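Local coordinates for protein toxin coregulated pilin (Vibrio cholerae, PDB 3HRV) that forms the major subunit of the toxin co-regulated pilus, a type IV pilus essential for bacterial aggregation and colonization of the host small intestine, at residues G70-A74 against D75-N79. Numbering follows the deposited sequence.
Sequences GKVSA and DEAKN
Ser73 and Glu76 hold each other by two reciprocal hydrogen bonds, each running from a backbone N-H to a side chain. Glu76 N donates a hydrogen bond to Ser73 OG at 3.0 Å. The hydroxyl reaches it because chi1 of 79° turns OG between the backbone N and the carbonyl carbon of Ser73, facing the first turn of the helix. In return Ser73 N donates to Glu76 OE2, also at 3.0 Å, and at 163° this bond is the straighter of the two. Here the N-H comes from well above the carboxylate plane, 55° out of it. The glutamate gets back to the cap by setting CG beside its own backbone N and then running extended, which carries CG past Ser73 OG at 3.1 Å and brings the carboxylate alongside the serine. Glu76 OE2 also lies close against Val72 CB, at 3.6 Å. A water donates to both Glu76 OE2 and Lys71 O, giving that carboxylate oxygen a second hydrogen bond and tying it to the loop.

The backbone turn itself is loosely bonded: Ala77 N makes weak bonds to both Ser73 O and Ala74 O. Lys78 CG lies 3.4 Å from Ala74 O. Asp75, within the turn, sends OD2 to a salt bridge with Lys28 NZ of helix 24-44.

Apolar packing brings Val72 CG2 within 4.3 Å of Ala77 CB. Val72 and Ala77 are both buried and both touch Val67 of helix 56-68, while Val72 also meets Ala39 of helix 24-44.

Gly70, with its positive phi, ends the preceding helix in a Schellman motif; three residues later Ser73, as N-cap, starts short helix 74-77 with a classic capping box.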
loop_
_atom_site.group_PDB
_atom_site.type_symbol
_atom_site.label_atom_id
_atom_site.label_comp_id
_atom_site.label_asym_id
_atom_site.label_seq_id
_atom_site.Cartn_x
_atom_site.Cartn_y
_atom_site.Cartn_z
ATOM N N GLY A 70 -7.203 -6.046 19.066
ATOM C CA GLY A 70 -7.884 -4.789 19.326
ATOM C C GLY A 70 -7.181 -3.520 18.886
ATOM O O GLY A 70 -7.577 -2.426 19.287
ATOM N N LYS A 71 -6.197 -3.619 18.046
ATOM C CA LYS A 71 -5.418 -2.477 17.602
ATOM C C LYS A 71 -6.117 -1.722 16.475
ATOM O O LYS A 71 -5.838 -0.548 16.241
ATOM C CB LYS A 71 -4.020 -2.932 17.188
ATOM C CG LYS A 71 -3.202 -3.437 18.375
ATOM C CD LYS A 71 -1.797 -3.840 17.975
ATOM C CE LYS A 71 -0.916 -4.033 19.202
ATOM N NZ LYS A 71 -0.817 -2.791 20.023
ATOM N N VAL A 72 -7.124 -2.406 15.877
ATOM C CA VAL A 72 -8.008 -1.801 14.880
ATOM C C VAL A 72 -9.299 -2.608 14.912
ATOM O O VAL A 72 -9.305 -3.754 15.370
ATOM C CB VAL A 72 -7.437 -1.846 13.433
ATOM C CG1 VAL A 72 -6.108 -1.116 13.367
ATOM C CG2 VAL A 72 -7.304 -3.278 12.962
ATOM N N SER A 73 -10.439 -1.938 14.456
ATOM C CA SER A 73 -11.674 -2.716 14.421
ATOM C C SER A 73 -11.617 -3.705 13.263
ATOM O O SER A 73 -10.836 -3.530 12.332
ATOM C CB SER A 73 -12.881 -1.794 14.249
ATOM O OG SER A 73 -13.021 -1.393 12.899
ATOM N N ALA A 74 -12.597 -4.671 13.306
ATOM C CA ALA A 74 -12.717 -5.658 12.237
ATOM C C ALA A 74 -12.983 -4.964 10.909
ATOM O O ALA A 74 -12.396 -5.309 9.882
ATOM C CB ALA A 74 -13.843 -6.636 12.551
ATOM N N ASP A 75 -13.861 -3.980 10.940
ATOM C CA ASP A 75 -14.216 -3.237 9.736
ATOM C C ASP A 75 -13.009 -2.493 9.177
ATOM O O ASP A 75 -12.845 -2.392 7.962
ATOM C CB ASP A 75 -15.340 -2.244 10.041
ATOM C CG ASP A 75 -16.244 -2.003 8.848
ATOM O OD1 ASP A 75 -16.646 -2.990 8.195
ATOM O OD2 ASP A 75 -16.552 -0.827 8.561
ATOM N N GLU A 76 -12.154 -1.989 10.060
ATOM C CA GLU A 76 -10.973 -1.230 9.652
ATOM C C GLU A 76 -9.863 -2.007 8.943
ATOM O O GLU A 76 -9.033 -1.407 8.260
ATOM C CB GLU A 76 -10.395 -0.496 10.867
ATOM C CG GLU A 76 -11.261 0.665 11.329
ATOM C CD GLU A 76 -10.808 1.278 12.644
ATOM O OE1 GLU A 76 -11.385 2.314 13.039
ATOM O OE2 GLU A 76 -9.889 0.730 13.287
ATOM N N ALA A 77 -9.841 -3.326 9.092
ATOM C CA ALA A 77 -8.812 -4.139 8.447
ATOM C C ALA A 77 -9.270 -4.631 7.077
ATOM O O ALA A 77 -8.485 -5.175 6.298
ATOM C CB ALA A 77 -8.465 -5.325 9.328
ATOM N N LYS A 78 -10.548 -4.430 6.787
ATOM C CA LYS A 78 -11.119 -4.882 5.530
ATOM C C LYS A 78 -10.832 -4.040 4.299
ATOM O O LYS A 78 -10.711 -2.814 4.359
ATOM C CB LYS A 78 -12.636 -5.024 5.671
ATOM C CG LYS A 78 -13.074 -6.111 6.632
ATOM C CD LYS A 78 -13.996 -7.108 5.947
ATOM C CE LYS A 78 -14.801 -7.899 6.963
ATOM N NZ LYS A 78 -16.140 -7.295 7.201
ATOM N N ASN A 79 -10.709 -4.736 3.175
ATOM C CA ASN A 79 -10.513 -4.115 1.881
ATOM C C ASN A 79 -11.967 -3.924 1.450
ATOM O O ASN A 79 -12.667 -4.896 1.181
ATOM C CB ASN A 79 -9.808 -5.089 0.938
ATOM C CG ASN A 79 -9.697 -4.559 -0.478
ATOM O OD1 ASN A 79 -10.534 -3.778 -0.932
ATOM N ND2 ASN A 79 -8.670 -4.999 -1.194
HETATM O O HOH W 1 -7.815 1.884 15.488
#